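Local coordinates for protein polyhedrin (Orgyia pseudotsugata cypovirus 5, PDB 5A8U) that forms the crystalline matrix of the viral occlusion bodies (polyhedra), which protect the virus outside its host until insect larvae eat them, at residues A104-A109 against P185-I190; V118-T123 against A171-Y176; G132-P137 against A153-N158. One frame throughout, in Å; residues are numbered along the deposited sequence.

Contact 1 of 3, residues A104-A109 against P185-I190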
loop_
_atom_site.group_PDB
_atom_site.type_symbol
_atom_site.label_atom_id
_atom_site.label_comp_id
_atom_site.label_asym_id
_atom_site.label_seq_id
_atom_site.Cartn_x
_atom_site.Cartn_y
_atom_site.Cartn_z
ATOM N N ALA A 104 19.604 16.763 -7.666
ATOM C CA ALA A 104 20.438 16.355 -6.545
ATOM C C ALA A 104 19.749 15.190 -5.872
ATOM O O ALA A 104 20.403 14.328 -5.269
ATOM C CB ALA A 104 20.607 17.504 -5.543
ATOM N N GLY A 105 18.420 15.181 -5.966
ATOM C CA GLY A 105 17.623 14.141 -5.331
ATOM C C GLY A 105 17.224 12.990 -6.239
ATOM O O GLY A 105 16.388 12.153 -5.865
ATOM N N ASP A 106 17.803 12.938 -7.434
ATOM C CA ASP A 106 17.639 11.754 -8.286
ATOM C C ASP A 106 18.751 10.761 -7.981
ATOM O O ASP A 106 19.924 11.066 -8.162
ATOM C CB ASP A 106 17.635 12.117 -9.774
ATOM C CG ASP A 106 16.404 12.922 -10.185
ATOM O OD1 ASP A 106 15.293 12.612 -9.693
ATOM O OD2 ASP A 106 16.558 13.863 -11.009
ATOM N N PRO A 107 18.390 9.568 -7.484
ATOM C CA PRO A 107 19.459 8.673 -7.018
ATOM C C PRO A 107 20.368 8.206 -8.159
ATOM O O PRO A 107 19.895 8.101 -9.283
ATOM C CB PRO A 107 18.686 7.486 -6.425
ATOM C CG PRO A 107 17.375 7.476 -7.169
ATOM C CD PRO A 107 17.048 8.950 -7.388
ATOM N N TYR A 108 21.639 7.919 -7.877
ATOM C CA TYR A 108 22.549 7.499 -8.953
ATOM C C TYR A 108 22.789 5.991 -8.950
ATOM O O TYR A 108 23.335 5.432 -9.913
ATOM C CB TYR A 108 23.889 8.260 -8.898
ATOM C CG TYR A 108 24.790 7.802 -7.778
ATOM C CD1 TYR A 108 25.671 6.747 -7.958
ATOM C CD2 TYR A 108 24.734 8.396 -6.528
ATOM C CE1 TYR A 108 26.487 6.310 -6.925
ATOM C CE2 TYR A 108 25.538 7.964 -5.484
ATOM C CZ TYR A 108 26.408 6.919 -5.683
ATOM O OH TYR A 108 27.202 6.480 -4.634
ATOM N N ALA A 109 22.357 5.334 -7.881
ATOM C CA ALA A 109 22.581 3.899 -7.717
ATOM C C ALA A 109 21.688 3.369 -6.610
ATOM O O ALA A 109 21.128 4.142 -5.825
ATOM C CB ALA A 109 24.049 3.619 -7.369
ATOM N N PRO A 185 17.733 1.673 -15.705
ATOM C CA PRO A 185 17.374 3.010 -16.197
ATOM C C PRO A 185 18.103 4.114 -15.433
ATOM O O PRO A 185 18.496 3.913 -14.284
ATOM C CB PRO A 185 15.873 3.098 -15.919
ATOM C CG PRO A 185 15.419 1.673 -15.769
ATOM C CD PRO A 185 16.566 0.935 -15.192
ATOM N N ARG A 186 18.324 5.256 -16.077
ATOM C CA ARG A 186 18.872 6.401 -15.385
ATOM C C ARG A 186 17.876 6.970 -14.357
ATOM O O ARG A 186 18.296 7.510 -13.334
ATOM C CB ARG A 186 19.315 7.495 -16.375
ATOM C CG ARG A 186 19.958 8.693 -15.668
ATOM C CD ARG A 186 20.660 9.663 -16.619
ATOM N NE ARG A 186 21.955 9.142 -17.050
ATOM C CZ ARG A 186 22.159 8.528 -18.210
ATOM N NH1 ARG A 186 21.148 8.361 -19.062
ATOM N NH2 ARG A 186 23.371 8.084 -18.513
ATOM N N PHE A 187 16.577 6.853 -14.636
ATOM C CA PHE A 187 15.551 7.376 -13.728
ATOM C C PHE A 187 14.525 6.284 -13.433
ATOM O O PHE A 187 13.359 6.386 -13.823
ATOM C CB PHE A 187 14.895 8.632 -14.319
ATOM C CG PHE A 187 15.894 9.712 -14.669
ATOM C CD1 PHE A 187 16.472 10.497 -13.667
ATOM C CD2 PHE A 187 16.258 9.934 -15.982
ATOM C CE1 PHE A 187 17.398 11.488 -13.981
ATOM C CE2 PHE A 187 17.183 10.912 -16.302
ATOM C CZ PHE A 187 17.759 11.685 -15.302
ATOM N N PRO A 188 14.965 5.223 -12.735
ATOM C CA PRO A 188 14.108 4.046 -12.623
ATOM C C PRO A 188 13.009 4.123 -11.568
ATOM O O PRO A 188 13.034 4.933 -10.636
ATOM C CB PRO A 188 15.099 2.942 -12.222
ATOM C CG PRO A 188 16.077 3.653 -11.364
ATOM C CD PRO A 188 16.258 5.024 -12.045
ATOM N N THR A 189 12.016 3.267 -11.763
ATOM C CA THR A 189 11.127 2.862 -10.691
ATOM C C THR A 189 11.229 1.334 -10.593
ATOM O O THR A 189 11.687 0.687 -11.540
ATOM C CB THR A 189 9.689 3.350 -10.941
ATOM O OG1 THR A 189 9.211 2.822 -12.182
ATOM C CG2 THR A 189 9.669 4.877 -11.034
ATOM N N ILE A 190 10.839 0.756 -9.459
ATOM C CA ILE A 190 11.092 -0.670 -9.254
ATOM C C ILE A 190 9.921 -1.418 -8.654
ATOM O O ILE A 190 9.104 -0.842 -7.950
ATOM C CB ILE A 190 12.309 -0.937 -8.323
ATOM C CG1 ILE A 190 12.020 -0.482 -6.888
ATOM C CG2 ILE A 190 13.604 -0.338 -8.906
ATOM C CD1 ILE A 190 13.120 -0.872 -5.929
HETATM O O HOH W 1 17.524 8.310 -10.724
#
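D106 meets F187 across this contact, but only lightly. The closest approach is from D106 OD2 to F187 CE1, 3.9 Å. The carboxylate comes to the ring obliquely, neither over its face nor in its plane, and the two flat groups are turned 77° apart. No direct hydrogen bond joins the two segments. A water does the polar work instead. The water donates one hydrogen to P107 O and the other to R186 O, each over 2.8 Å. P107 O and R186 O, 4.4 Å apart, are both acceptors, so the water that donates to each is what links them. R186 also lies against the ring that follows it: R186 CG sits 3.6 Å above one face of F187, toward the rim.

The contact lies at one end of the beta-sandwich core of the polyhedrin. Residues 104-109 lead into strand 109-115 of the large antiparallel sheet. Residues 185-190 lead into strand 189-195, the middle strand of the smaller one. The two entry loops thus face each other where the sheets begin.

The polar end of D106 is held by other residues. CG lies beside the backbone N and anti to the carbonyl carbon (chi1 -68°), which swings the carboxylate toward the F187 ring, leaving OD2 the oxygen nearer to it. OD2 accepts hydrogen bonds from H86 NE2 and from G103 N. OD1 forms a salt bridge with R60, so both oxygens have partners and the group's rotation is fixed. R60 packs against P107 and F187 and bonds through NH1 to P188 O, which makes it a second, charged link between the two loops.

Contact 2 of 3, residues V118-T123 against A171-Y176; sequences VDWNAT and AGKSYY
W120 and K173 face each other with their CA atoms 8.5 Å apart, W120 in a turn and K173 on an extended strand. The strand, 169-178, belongs to the large antiparallel sheet of the beta-sandwich core. It carries a classic beta bulge here, with A171 and G172 both opposite L164. On the other side, D119 is the centre of an inverse gamma turn, closed by a weak bond from W120 N to V118 O. The chain then turns again, and A122 N bonds to D119 O.

Most of the contact is one lysine laid over one indole. K173 is extended beyond CG, so its methylenes run obliquely across the ring system. K173 CG lies 3.8 Å from W120 CE3, on the six-membered side. K173 CE lies farther on, 4.0 Å from the centroid of the five-membered ring of W120 and 25° off its normal. This is a CH-pi contact over the face. The ammonium goes past the indole: NZ is near W120 CB and donates to N158 OD1. That bond gives the charged end a polar partner while the methylenes stay on the ring. N158 also packs against W120.

The far end of the indole reaches the bulge. W120 CH2 is 3.6 Å from G172 CA, the closest approach of the two segments. A171 O lies at the ring edge, near its plane. V114 of the neighbouring strand 109-115 packs on W120 as well. The face turned from the lysine meets the tryptophan's own turn, where V118 O stands 3.2 Å above the W120 ring plane, offset toward the rim.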
loop_
_atom_site.group_PDB
_atom_site.type_symbol
_atom_site.label_atom_id
_atom_site.label_comp_id
_atom_site.label_asym_id
_atom_site.label_seq_id
_atom_site.Cartn_x
_atom_site.Cartn_y
_atom_site.Cartn_z
ATOM N N VAL A 118 15.808 -17.738 2.146
ATOM C CA VAL A 118 15.101 -17.268 0.960
ATOM C C VAL A 118 15.286 -18.247 -0.193
ATOM O O VAL A 118 16.340 -18.851 -0.335
ATOM C CB VAL A 118 15.629 -15.864 0.572
ATOM C CG1 VAL A 118 15.181 -15.435 -0.864
ATOM C CG2 VAL A 118 15.234 -14.842 1.653
ATOM N N ASP A 119 14.237 -18.447 -0.981
ATOM C CA ASP A 119 14.359 -19.177 -2.249
ATOM C C ASP A 119 15.094 -18.258 -3.222
ATOM O O ASP A 119 14.463 -17.576 -4.025
ATOM C CB ASP A 119 12.951 -19.535 -2.767
ATOM C CG ASP A 119 12.976 -20.417 -4.028
ATOM O OD1 ASP A 119 14.069 -20.856 -4.439
ATOM O OD2 ASP A 119 11.892 -20.718 -4.588
ATOM N N TRP A 120 16.424 -18.213 -3.129
ATOM C CA TRP A 120 17.202 -17.225 -3.880
ATOM C C TRP A 120 16.922 -17.203 -5.384
ATOM O O TRP A 120 16.809 -16.133 -5.971
ATOM C CB TRP A 120 18.705 -17.388 -3.650
ATOM C CG TRP A 120 19.050 -17.513 -2.202
ATOM C CD1 TRP A 120 19.362 -18.659 -1.526
ATOM C CD2 TRP A 120 19.086 -16.455 -1.230
ATOM N NE1 TRP A 120 19.605 -18.376 -0.194
ATOM C CE2 TRP A 120 19.431 -17.035 0.009
ATOM C CE3 TRP A 120 18.856 -15.073 -1.289
ATOM C CZ2 TRP A 120 19.572 -16.282 1.179
ATOM C CZ3 TRP A 120 18.998 -14.329 -0.116
ATOM C CH2 TRP A 120 19.347 -14.939 1.091
ATOM N N ASN A 121 16.801 -18.379 -5.992
ATOM C CA ASN A 121 16.574 -18.471 -7.437
ATOM C C ASN A 121 15.308 -17.765 -7.883
ATOM O O ASN A 121 15.210 -17.348 -9.038
ATOM C CB ASN A 121 16.510 -19.926 -7.909
ATOM C CG ASN A 121 17.843 -20.635 -7.815
ATOM O OD1 ASN A 121 18.899 -20.027 -7.977
ATOM N ND2 ASN A 121 17.798 -21.941 -7.577
ATOM N N ALA A 122 14.340 -17.646 -6.972
ATOM C CA ALA A 122 13.012 -17.129 -7.310
ATOM C C ALA A 122 12.875 -15.601 -7.183
ATOM O O ALA A 122 11.834 -15.041 -7.514
ATOM C CB ALA A 122 11.931 -17.831 -6.472
ATOM N N THR A 123 13.917 -14.934 -6.712
ATOM C CA THR A 123 13.833 -13.488 -6.526
ATOM C C THR A 123 13.621 -12.764 -7.852
ATOM O O THR A 123 14.338 -13.026 -8.825
ATOM C CB THR A 123 15.119 -12.973 -5.849
ATOM O OG1 THR A 123 15.224 -13.566 -4.545
ATOM C CG2 THR A 123 15.103 -11.460 -5.736
ATOM N N ALA A 171 24.111 -15.091 5.071
ATOM C CA ALA A 171 22.915 -14.489 5.660
ATOM C C ALA A 171 21.998 -13.861 4.615
ATOM O O ALA A 171 20.775 -13.830 4.766
ATOM C CB ALA A 171 23.303 -13.444 6.698
ATOM N N GLY A 172 22.586 -13.324 3.565
ATOM C CA GLY A 172 21.787 -12.687 2.548
ATOM C C GLY A 172 22.594 -12.494 1.290
ATOM O O GLY A 172 23.715 -12.995 1.169
ATOM N N LYS A 173 22.010 -11.780 0.334
ATOM C CA LYS A 173 22.699 -11.454 -0.902
ATOM C C LYS A 173 22.412 -10.013 -1.260
ATOM O O LYS A 173 21.358 -9.468 -0.910
ATOM C CB LYS A 173 22.254 -12.365 -2.049
ATOM C CG LYS A 173 22.464 -13.850 -1.793
ATOM C CD LYS A 173 22.315 -14.567 -3.134
ATOM C CE LYS A 173 22.409 -16.059 -3.065
ATOM N NZ LYS A 173 22.560 -16.534 -4.493
ATOM N N SER A 174 23.354 -9.396 -1.958
ATOM C CA SER A 174 23.220 -7.991 -2.304
ATOM C C SER A 174 23.478 -7.778 -3.780
ATOM O O SER A 174 24.359 -8.416 -4.373
ATOM C CB SER A 174 24.223 -7.160 -1.479
ATOM O OG SER A 174 24.261 -5.823 -1.934
ATOM N N TYR A 175 22.720 -6.865 -4.377
ATOM C CA TYR A 175 22.946 -6.492 -5.762
ATOM C C TYR A 175 23.152 -4.979 -5.835
ATOM O O TYR A 175 22.287 -4.192 -5.402
ATOM C CB TYR A 175 21.765 -6.938 -6.641
ATOM C CG TYR A 175 21.902 -6.517 -8.082
ATOM C CD1 TYR A 175 23.049 -6.824 -8.800
ATOM C CD2 TYR A 175 20.880 -5.824 -8.732
ATOM C CE1 TYR A 175 23.194 -6.445 -10.133
ATOM C CE2 TYR A 175 21.010 -5.437 -10.072
ATOM C CZ TYR A 175 22.181 -5.744 -10.760
ATOM O OH TYR A 175 22.334 -5.370 -12.080
ATOM N N TYR A 176 24.297 -4.570 -6.376
ATOM C CA TYR A 176 24.587 -3.147 -6.527
ATOM C C TYR A 176 24.433 -2.753 -7.983
ATOM O O TYR A 176 24.954 -3.425 -8.883
ATOM C CB TYR A 176 26.020 -2.823 -6.045
ATOM C CG TYR A 176 26.416 -1.383 -6.277
ATOM C CD1 TYR A 176 26.104 -0.400 -5.337
ATOM C CD2 TYR A 176 27.098 -1.006 -7.426
ATOM C CE1 TYR A 176 26.458 0.919 -5.540
ATOM C CE2 TYR A 176 27.462 0.318 -7.640
ATOM C CZ TYR A 176 27.142 1.272 -6.689
ATOM O OH TYR A 176 27.492 2.583 -6.899
#

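Contact 3 of 3, residues G132-P137 against A153-N158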
loop_
_atom_site.group_PDB
_atom_site.type_symbol
_atom_site.label_atom_id
_atom_site.label_comp_id
_atom_site.label_asym_id
_atom_site.label_seq_id
_atom_site.Cartn_x
_atom_site.Cartn_y
_atom_site.Cartn_z
ATOM N N GLY A 132 6.660 4.478 -15.818
ATOM C CA GLY A 132 6.073 3.158 -15.619
ATOM C C GLY A 132 6.241 2.196 -16.793
ATOM O O GLY A 132 5.787 1.045 -16.731
ATOM N N SER A 133 6.901 2.645 -17.858
ATOM C CA SER A 133 7.205 1.765 -18.979
ATOM C C SER A 133 8.188 0.692 -18.536
ATOM O O SER A 133 9.138 0.965 -17.814
ATOM C CB SER A 133 7.794 2.538 -20.167
ATOM O OG SER A 133 8.970 3.243 -19.790
ATOM N N ARG A 134 7.944 -0.537 -18.971
ATOM C CA ARG A 134 8.821 -1.650 -18.665
ATOM C C ARG A 134 10.185 -1.420 -19.296
ATOM O O ARG A 134 10.285 -1.163 -20.491
ATOM C CB ARG A 134 8.211 -2.933 -19.220
ATOM C CG ARG A 134 8.911 -4.169 -18.777
ATOM C CD ARG A 134 8.821 -4.329 -17.285
ATOM N NE ARG A 134 8.995 -5.733 -16.944
ATOM C CZ ARG A 134 10.086 -6.240 -16.395
ATOM N NH1 ARG A 134 11.096 -5.446 -16.077
ATOM N NH2 ARG A 134 10.138 -7.535 -16.123
ATOM N N TRP A 135 11.240 -1.504 -18.497
ATOM C CA TRP A 135 12.576 -1.280 -19.011
ATOM C C TRP A 135 13.238 -2.625 -19.197
ATOM O O TRP A 135 13.142 -3.499 -18.332
ATOM C CB TRP A 135 13.396 -0.412 -18.052
ATOM C CG TRP A 135 14.779 -0.058 -18.537
ATOM C CD1 TRP A 135 15.142 1.052 -19.253
ATOM C CD2 TRP A 135 15.986 -0.802 -18.313
ATOM N NE1 TRP A 135 16.498 1.036 -19.495
ATOM C CE2 TRP A 135 17.037 -0.091 -18.930
ATOM C CE3 TRP A 135 16.278 -2.006 -17.662
ATOM C CZ2 TRP A 135 18.351 -0.540 -18.908
ATOM C CZ3 TRP A 135 17.585 -2.448 -17.642
ATOM C CH2 TRP A 135 18.604 -1.719 -18.264
ATOM N N MET A 136 13.893 -2.790 -20.337
ATOM C CA MET A 136 14.592 -4.025 -20.652
ATOM C C MET A 136 16.051 -3.706 -20.942
ATOM O O MET A 136 16.366 -2.615 -21.416
ATOM C CB MET A 136 13.964 -4.707 -21.874
ATOM C CG MET A 136 12.485 -5.083 -21.724
ATOM S SD MET A 136 12.166 -6.372 -20.496
ATOM C CE MET A 136 13.126 -7.742 -21.150
ATOM N N PRO A 137 16.919 -4.675 -20.690
ATOM C CA PRO A 137 18.351 -4.549 -20.978
ATOM C C PRO A 137 18.594 -4.623 -22.481
ATOM O O PRO A 137 17.704 -5.029 -23.224
ATOM C CB PRO A 137 18.960 -5.770 -20.281
ATOM C CG PRO A 137 17.963 -6.166 -19.246
ATOM C CD PRO A 137 16.625 -5.835 -19.833
ATOM N N ALA A 153 13.027 -12.842 -18.270
ATOM C CA ALA A 153 14.116 -13.667 -17.757
ATOM C C ALA A 153 15.057 -12.883 -16.841
ATOM O O ALA A 153 15.544 -13.407 -15.824
ATOM C CB ALA A 153 14.909 -14.286 -18.915
ATOM N N GLU A 154 15.295 -11.628 -17.209
ATOM C CA GLU A 154 16.267 -10.781 -16.532
ATOM C C GLU A 154 15.810 -10.281 -15.162
ATOM O O GLU A 154 16.606 -9.724 -14.400
ATOM C CB GLU A 154 16.646 -9.595 -17.425
ATOM C CG GLU A 154 17.426 -9.993 -18.679
ATOM C CD GLU A 154 16.540 -10.317 -19.878
ATOM O OE1 GLU A 154 15.295 -10.401 -19.732
ATOM O OE2 GLU A 154 17.102 -10.484 -20.985
ATOM N N ASP A 155 14.541 -10.483 -14.837
ATOM C CA ASP A 155 14.062 -10.123 -13.507
ATOM C C ASP A 155 14.708 -11.043 -12.479
ATOM O O ASP A 155 14.779 -10.719 -11.311
ATOM C CB ASP A 155 12.543 -10.302 -13.402
ATOM C CG ASP A 155 11.775 -9.443 -14.381
ATOM O OD1 ASP A 155 12.337 -8.467 -14.923
ATOM O OD2 ASP A 155 10.583 -9.744 -14.582
ATOM N N ILE A 156 15.141 -12.219 -12.926
ATOM C CA ILE A 156 15.712 -13.222 -12.048
ATOM C C ILE A 156 17.164 -12.840 -11.847
ATOM O O ILE A 156 18.035 -13.235 -12.627
ATOM C CB ILE A 156 15.590 -14.634 -12.659
ATOM C CG1 ILE A 156 14.106 -14.969 -12.891
ATOM C CG2 ILE A 156 16.206 -15.672 -11.734
ATOM C CD1 ILE A 156 13.300 -15.032 -11.590
ATOM N N ILE A 157 17.412 -12.073 -10.795
ATOM C CA ILE A 157 18.721 -11.468 -10.591
ATOM C C ILE A 157 19.674 -12.287 -9.741
ATOM O O ILE A 157 20.818 -11.875 -9.550
ATOM C CB ILE A 157 18.601 -10.081 -9.930
ATOM C CG1 ILE A 157 17.753 -10.163 -8.663
ATOM C CG2 ILE A 157 18.071 -9.056 -10.935
ATOM C CD1 ILE A 157 17.926 -8.927 -7.774
ATOM N N ASN A 158 19.218 -13.434 -9.237
ATOM C CA ASN A 158 19.999 -14.209 -8.283
ATOM C C ASN A 158 21.472 -14.346 -8.660
ATOM O O ASN A 158 22.360 -14.119 -7.837
ATOM C CB ASN A 158 19.395 -15.605 -8.066
ATOM C CG ASN A 158 20.127 -16.380 -6.994
ATOM O OD1 ASN A 158 20.443 -15.840 -5.934
ATOM N ND2 ASN A 158 20.409 -17.643 -7.265
#
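R134 and D155 make the tight part of this contact, a buried salt bridge. R134 NH2 donates to the syn lone pair of D155 OD1 over 2.7 Å, in a nearly straight bond of 175°. R134 NH2 is also 2.7 Å from D155 OD2, nearly equidistant from both oxygens, though the hydrogen bond is the one to OD1. That acceptor lies in the guanidinium plane, and the carboxylate is only 27° from coplanar with it. The meeting is therefore edge-on, with the two side chains coming from opposite directions. R134 has CG anti to its amide nitrogen (chi1 -171°) and bends at chi2, which carries its end across to D155. D155 OD2 accepts from A152 N, so the carboxylate is gripped from its own loop too. Weak bonds to L149 O, L150 O and F127 O surround the guanidinium, and F128 makes a cation-pi contact with it.

The other half is loose and nearer solvent. No hydrogen bond joins it. P137 CG rests 3.9 Å from E154 CG, and the methyl M136 CE comes within 3.7 Å of the carboxylate oxygen E154 OE1. The M136 and E154 side chains cross at about a right angle.

Residues 153-155 form a short 3-10 turn in the loop before strand 162-166. The short, weakly bonded strand at about 134-135 pairs with 142-143. Strand 124-128 lies alongside both segments, bonding W135 through F127 and D155 through L125.

In the fold
The three contacts close concentric loops of the chain. Contact 1 joins the outermost pair of segments, contact 2 the next and contact 3 the innermost. Contacts 1 and 2 have centres about 22 Å apart, on opposite sides of the chain's centre. Contact 3 is about 15 Å from contact 1 and 16 Å from contact 2. Strand 169-178 of contact 2 precedes strand 189-195, which starts in contact 1. The contacts also touch. Y176 OH packs 3.6 Å from A109 CB, P185 packs on W135, and N158 of contact 3 meets contact 2. The touches connect loops at the edges of both sheets. Contacts 1 and 3 both touch the second subunit, and all three include residues that meet crystal neighbours in the polyhedron.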